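Local coordinates for protein beta-alanyl-CoA:ammonia lyase 2 (Clostridium propionicum, PDB 4MTU) that probably acts as a lyase that removes ammonia from beta-alanyl-CoA, and is a zinc-binding hexamer of the hot dog fold superfamily, at residues A[27-30]-A[31-35]; A[36-39]-A[40-44]. One frame throughout, in Å; residues are numbered along the deposited sequence.

Interaction 1 of 2, residues A[27-30]-A[31-35]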
ATOM      1  N   ALA A  27     -15.798  -2.346  -0.894  1.00 11.62           N
ATOM      2  CA  ALA A  27     -15.135  -2.570   0.372  1.00 11.74           C
ATOM      3  C   ALA A  27     -14.330  -1.361   0.840  1.00 10.90           C
ATOM      4  O   ALA A  27     -14.090  -1.227   2.037  1.00 11.91           O
ATOM      5  CB  ALA A  27     -14.257  -3.808   0.345  1.00 12.91           C
ATOM      6  N   ARG A  28     -13.922  -0.463  -0.070  1.00 10.50           N
ATOM      7  CA  ARG A  28     -13.222   0.744   0.379  1.00 10.34           C
ATOM      8  C   ARG A  28     -14.111   1.585   1.285  1.00 10.19           C
ATOM      9  O   ARG A  28     -13.633   2.230   2.226  1.00 10.79           O
ATOM     10  CB  ARG A  28     -12.777   1.552  -0.854  1.00 10.80           C
ATOM     11  CG  ARG A  28     -12.113   2.885  -0.540  1.00 11.16           C
ATOM     12  CD  ARG A  28     -10.799   2.722   0.132  1.00 11.57           C
ATOM     13  NE  ARG A  28     -10.170   4.000   0.499  1.00 12.13           N
ATOM     14  CZ  ARG A  28     -10.442   4.651   1.593  1.00 11.74           C
ATOM     15  NH1 ARG A  28     -11.336   4.199   2.467  1.00 12.71           N
ATOM     16  NH2 ARG A  28      -9.803   5.777   1.869  1.00 13.62           N
ATOM     17  N   ILE A  29     -15.424   1.618   0.977  1.00 10.54           N
ATOM     18  CA  ILE A  29     -16.353   2.349   1.830  1.00 10.55           C
ATOM     19  C   ILE A  29     -16.454   1.678   3.206  1.00 10.35           C
ATOM     20  O   ILE A  29     -16.468   2.347   4.240  1.00 10.68           O
ATOM     21  CB  ILE A  29     -17.762   2.391   1.162  1.00 10.47           C
ATOM     22  CG1 ILE A  29     -17.710   3.184  -0.146  1.00 11.37           C
ATOM     23  CG2 ILE A  29     -18.763   2.937   2.142  1.00 12.13           C
ATOM     24  CD1 ILE A  29     -18.999   3.098  -0.968  1.00 12.71           C
ATOM     25  N   VAL A  30     -16.528   0.334   3.219  1.00 10.73           N
ATOM     26  CA  VAL A  30     -16.618  -0.408   4.465  1.00 11.04           C
ATOM     27  C   VAL A  30     -15.352  -0.195   5.300  1.00 10.70           C
ATOM     28  O   VAL A  30     -15.476  -0.027   6.520  1.00 11.52           O
ATOM     29  CB  VAL A  30     -16.896  -1.883   4.173  1.00 11.50           C
ATOM     30  CG1 VAL A  30     -16.998  -2.668   5.477  1.00 13.37           C
ATOM     31  CG2 VAL A  30     -18.165  -2.048   3.330  1.00 13.69           C
ATOM     32  N   ASN A  31     -14.209  -0.108   4.687  1.00 11.26           N
ATOM     33  CA  ASN A  31     -12.980   0.206   5.402  1.00 11.40           C
ATOM     34  C   ASN A  31     -13.129   1.532   6.158  1.00 10.72           C
ATOM     35  O   ASN A  31     -12.804   1.674   7.325  1.00 11.24           O
ATOM     36  CB  ASN A  31     -11.837   0.205   4.392  0.63 12.26           C
ATOM     37  CG  ASN A  31     -10.531   0.508   5.069  0.63 17.39           C
ATOM     38  OD1 ASN A  31     -10.376   0.237   6.218  0.63 21.59           O
ATOM     39  ND2 ASN A  31      -9.591   1.121   4.406  0.63 44.79           N
ATOM     40  N   GLN A  32     -13.644   2.549   5.426  1.00 10.33           N
ATOM     41  CA  GLN A  32     -13.779   3.858   6.039  1.00 10.23           C
ATOM     42  C   GLN A  32     -14.835   3.863   7.145  1.00 10.40           C
ATOM     43  O   GLN A  32     -14.612   4.492   8.192  1.00 10.66           O
ATOM     44  CB  GLN A  32     -14.093   4.961   4.993  1.00 10.68           C
ATOM     45  CG  GLN A  32     -13.624   6.289   5.484  1.00 11.58           C
ATOM     46  CD  GLN A  32     -12.135   6.360   5.648  1.00 11.12           C
ATOM     47  OE1 GLN A  32     -11.384   5.825   4.805  1.00 11.87           O
ATOM     48  NE2 GLN A  32     -11.664   6.982   6.688  1.00 12.23           N
ATOM     49  N   TRP A  33     -15.949   3.177   6.939  1.00 10.47           N
ATOM     50  CA  TRP A  33     -16.974   3.094   8.009  1.00 10.53           C
ATOM     51  C   TRP A  33     -16.392   2.409   9.252  1.00 10.48           C
ATOM     52  O   TRP A  33     -16.789   2.788  10.366  1.00 11.05           O
ATOM     53  CB  TRP A  33     -18.168   2.351   7.499  1.00 10.77           C
ATOM     54  CG  TRP A  33     -19.036   3.135   6.538  1.00 10.47           C
ATOM     55  CD1 TRP A  33     -19.117   4.486   6.410  1.00 10.90           C
ATOM     56  CD2 TRP A  33     -19.969   2.569   5.611  1.00 10.71           C
ATOM     57  NE1 TRP A  33     -20.052   4.824   5.441  1.00 11.38           N
ATOM     58  CE2 TRP A  33     -20.584   3.634   4.943  1.00 11.19           C
ATOM     59  CE3 TRP A  33     -20.295   1.254   5.268  1.00 11.65           C
ATOM     60  CZ2 TRP A  33     -21.583   3.442   3.953  1.00 11.58           C
ATOM     61  CZ3 TRP A  33     -21.243   1.055   4.305  1.00 12.33           C
ATOM     62  CH2 TRP A  33     -21.878   2.140   3.643  1.00 12.02           C
ATOM     63  N   GLY A  34     -15.479   1.458   9.097  1.00 10.74           N
ATOM     64  CA  GLY A  34     -14.853   0.881  10.268  1.00 10.59           C
ATOM     65  C   GLY A  34     -14.124   1.952  11.088  1.00 10.72           C
ATOM     66  O   GLY A  34     -14.195   1.958  12.326  1.00 11.66           O
ATOM     67  N   ASP A  35     -13.421   2.854  10.400  1.00 10.38           N
ATOM     68  CA  ASP A  35     -12.685   3.924  11.089  1.00 10.52           C
ATOM     69  C   ASP A  35     -13.624   4.978  11.682  1.00 10.03           C
ATOM     70  O   ASP A  35     -13.364   5.517  12.752  1.00 10.58           O
ATOM     71  CB  ASP A  35     -11.675   4.548  10.169  1.00 11.40           C
ATOM     72  CG  ASP A  35     -10.525   3.677   9.746  1.00 13.41           C
ATOM     73  OD1 ASP A  35     -10.421   2.521  10.282  1.00 14.89           O
ATOM     74  OD2 ASP A  35      -9.725   4.170   8.901  1.00 15.41           O
TER
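R28 and Q32, one turn apart on a helix, join through a side-chain hydrogen bond. R28 NH1 donates a hydrogen bond to Q32 OE1 at 2.8 Å, with an N-H...O angle of 164°. The donor lies in the carbonyl plane of the amide, on a lone pair. The oxygen in turn lies almost in the plane of the guanidinium, at its edge. R28 NH2 adds a weak bond to the same Q32 OE1 at 3.3 Å. The amide and guanidinium planes are 48° apart. The two chains run side by side. Each starts out trans from the main-chain nitrogen and bends at chi2, which brings both ends together beside the helix. Other groups hold the remaining polar atoms: R28 NE makes a salt bridge with D16, and Q32 NE2 bonds to H8. The guanidinium and the amide are thus each held from two directions.

These residues open helix 27-45, the central helix of the hot dog fold, which the antiparallel sheet wraps. I29, V30 and W33 pack on that sheet: V30 on Y54, I57 and F59, I29 and W33 on Y71 and A89. The indole NE1 of W33 bonds to E88 O.

Between I29 and W33 the contact is CH-pi. I29 CG2 lies over one face of the indole, 3.3 Å from the centroid of the W33 six-membered ring. The CG2 branch of I29 lies beside the carbonyl carbon, which places it against the indole of the next turn. V30 CG2 is more distant, 4.4 Å from W33 CE3.

The backbone bonds are helical. N31 N meets A27 O at 2.9 Å. W33 N bonds likewise to I29 O, and G34 N to V30 O.

Interaction 2 of 2, residues A[36-39]-A[40-44]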
ATOM      1  N   VAL A  36     -14.748   5.270  10.994  1.00 10.12           N
ATOM      2  CA  VAL A  36     -15.768   6.155  11.545  1.00 10.37           C
ATOM      3  C   VAL A  36     -16.339   5.555  12.831  1.00 10.36           C
ATOM      4  O   VAL A  36     -16.497   6.224  13.851  1.00 11.20           O
ATOM      5  CB  VAL A  36     -16.899   6.409  10.501  1.00 10.96           C
ATOM      6  CG1 VAL A  36     -18.041   7.179  11.117  1.00 12.39           C
ATOM      7  CG2 VAL A  36     -16.345   7.179   9.305  1.00 11.51           C
ATOM      8  N   GLY A  37     -16.689   4.268  12.762  1.00 10.65           N
ATOM      9  CA  GLY A  37     -17.204   3.569  13.938  1.00 10.93           C
ATOM     10  C   GLY A  37     -16.190   3.605  15.096  1.00 10.69           C
ATOM     11  O   GLY A  37     -16.579   3.820  16.257  1.00 11.10           O
ATOM     12  N   THR A  38     -14.923   3.381  14.789  1.00 10.53           N
ATOM     13  CA  THR A  38     -13.898   3.431  15.829  1.00 10.65           C
ATOM     14  C   THR A  38     -13.939   4.798  16.505  1.00 10.36           C
ATOM     15  O   THR A  38     -13.883   4.910  17.733  1.00 10.98           O
ATOM     16  CB  THR A  38     -12.511   3.172  15.216  1.00 11.06           C
ATOM     17  OG1 THR A  38     -12.490   1.844  14.650  1.00 12.97           O
ATOM     18  CG2 THR A  38     -11.424   3.262  16.273  1.00 11.36           C
ATOM     19  N   GLU A  39     -13.994   5.884  15.709  1.00 10.62           N
ATOM     20  CA  GLU A  39     -13.973   7.228  16.279  1.00 10.64           C
ATOM     21  C   GLU A  39     -15.173   7.419  17.216  1.00 10.72           C
ATOM     22  O   GLU A  39     -15.049   7.980  18.328  1.00 10.99           O
ATOM     23  CB  GLU A  39     -13.974   8.269  15.158  1.00 10.83           C
ATOM     24  CG  GLU A  39     -13.579   9.642  15.659  1.00 11.70           C
ATOM     25  CD  GLU A  39     -13.438  10.706  14.593  1.00 11.77           C
ATOM     26  OE1 GLU A  39     -13.269  10.394  13.418  1.00 11.93           O
ATOM     27  OE2 GLU A  39     -13.435  11.915  14.978  1.00 13.89           O
ATOM     28  N   LEU A  40     -16.360   6.978  16.802  1.00 10.70           N
ATOM     29  CA  LEU A  40     -17.544   7.045  17.636  1.00 10.90           C
ATOM     30  C   LEU A  40     -17.350   6.293  18.991  1.00 10.81           C
ATOM     31  O   LEU A  40     -17.798   6.783  20.019  1.00 11.81           O
ATOM     32  CB  LEU A  40     -18.762   6.474  16.924  1.00 11.48           C
ATOM     33  CG  LEU A  40     -19.275   7.266  15.709  1.00 12.63           C
ATOM     34  CD1 LEU A  40     -20.247   6.438  14.906  1.00 13.46           C
ATOM     35  CD2 LEU A  40     -19.949   8.540  16.167  1.00 13.28           C
ATOM     36  N   MET A  41     -16.702   5.152  18.930  1.00 10.93           N
ATOM     37  CA  MET A  41     -16.497   4.360  20.127  1.00 11.27           C
ATOM     38  C   MET A  41     -15.480   5.024  21.054  1.00 11.00           C
ATOM     39  O   MET A  41     -15.641   4.986  22.307  1.00 11.95           O
ATOM     40  CB  MET A  41     -16.093   2.928  19.749  1.00 11.63           C
ATOM     41  CG  MET A  41     -17.189   2.162  19.054  1.00 12.62           C
ATOM     42  SD  MET A  41     -18.736   2.015  19.984  1.00 13.47           S
ATOM     43  CE  MET A  41     -19.719   3.327  19.279  1.00 14.26           C
ATOM     44  N   VAL A  42     -14.450   5.612  20.502  1.00 11.00           N
ATOM     45  CA  VAL A  42     -13.518   6.387  21.306  1.00 10.84           C
ATOM     46  C   VAL A  42     -14.275   7.462  22.079  1.00 10.92           C
ATOM     47  O   VAL A  42     -14.061   7.682  23.280  1.00 11.74           O
ATOM     48  CB  VAL A  42     -12.396   7.002  20.410  1.00 11.58           C
ATOM     49  CG1 VAL A  42     -11.542   7.977  21.236  1.00 12.21           C
ATOM     50  CG2 VAL A  42     -11.552   5.882  19.793  1.00 12.54           C
ATOM     51  N   TYR A  43     -15.147   8.167  21.374  1.00 11.23           N
ATOM     52  CA  TYR A  43     -15.882   9.259  22.009  1.00 11.71           C
ATOM     53  C   TYR A  43     -16.919   8.819  23.046  1.00 12.24           C
ATOM     54  O   TYR A  43     -17.103   9.479  24.053  1.00 12.93           O
ATOM     55  CB  TYR A  43     -16.553  10.141  20.950  1.00 12.16           C
ATOM     56  CG  TYR A  43     -15.603  10.849  20.029  1.00 12.14           C
ATOM     57  CD1 TYR A  43     -14.281  11.127  20.358  1.00 13.49           C
ATOM     58  CD2 TYR A  43     -16.024  11.265  18.761  1.00 12.42           C
ATOM     59  CE1 TYR A  43     -13.420  11.761  19.501  1.00 13.33           C
ATOM     60  CE2 TYR A  43     -15.159  11.903  17.915  1.00 12.89           C
ATOM     61  CZ  TYR A  43     -13.865  12.165  18.258  1.00 13.16           C
ATOM     62  OH  TYR A  43     -12.986  12.770  17.392  1.00 14.97           O
ATOM     63  N   VAL A  44     -17.598   7.705  22.786  1.00 11.44           N
ATOM     64  CA  VAL A  44     -18.687   7.301  23.690  1.00 12.07           C
ATOM     65  C   VAL A  44     -18.167   6.575  24.920  1.00 11.78           C
ATOM     66  O   VAL A  44     -18.789   6.653  25.991  1.00 13.16           O
ATOM     67  CB  VAL A  44     -19.773   6.474  22.944  1.00 12.93           C
ATOM     68  CG1 VAL A  44     -19.360   5.066  22.705  1.00 13.43           C
ATOM     69  CG2 VAL A  44     -21.083   6.603  23.725  1.00 14.82           C
TER
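The phenol ring of Y43 has the carbonyl oxygen E39 O over one face, 3.3 Å above the ring plane and offset toward the rim. At the far end of the ring the E39 carboxylate meets the hydroxyl, its plane turned 76° from the ring. This is an i to i+4 pair on helix 27-45, the central helix of the hot dog fold.

Y43 OH donates to E39 OE2 at 2.6 Å. The hydroxyl reaches that oxygen on its anti side, 17° out of the carboxylate plane. The E39 side chain leaves the backbone with chi1 at -165° and stays extended beyond CG. It therefore runs alongside the ring, with E39 CG 3.6 Å from Y43 CE2. The carboxylate is buried but well satisfied. Its other oxygen, OE1, bonds to H8 of the same chain and to H9 of the third subunit. These partners limit its rotation.

L40 and V36 face the sheet of their own chain, whereas V42 packs on T107 of the third subunit. L40 packs on V6, C85 and I75, while V36 lies on F87 and H8. Across the turn V36 CG1 and L40 CD1 are 4.4 Å apart, a loose contact. The side chain of M41 bends away from residues 36-39 and lies about 6 Å from that of D45, a zinc ligand.

E39 O serves twice: besides lying over the Y43 ring, it accepts the backbone bond from Y43 N at 3.1 Å. V42 N bonds to T38 O at 2.9 Å, and V42 CG2 touches that same T38 O at 3.3 Å.

Overall arrangement
Both interactions lie on helix 27-45, in series along the chain. Interaction 1 (27-35) covers its first turns. Interaction 2 (36-44) follows directly and runs almost to its C-terminal end. They are about 14 Å apart, centre to centre. Interaction 1 is nearer the centre of the chain, about 6 Å against 11 Å between centres. Both pack against strands 4-11, 68-78 and 82-95 of the five-stranded antiparallel sheet; interaction 1 also reaches strand 50-59. H8 of strand 4-11 is a common partner, one ring nitrogen to each interaction. Both touch the third subunit, and the second subunit packs on interaction 1. The helix thus joins the sheet to the hexamer interfaces, and D45, a zinc ligand, is its last residue.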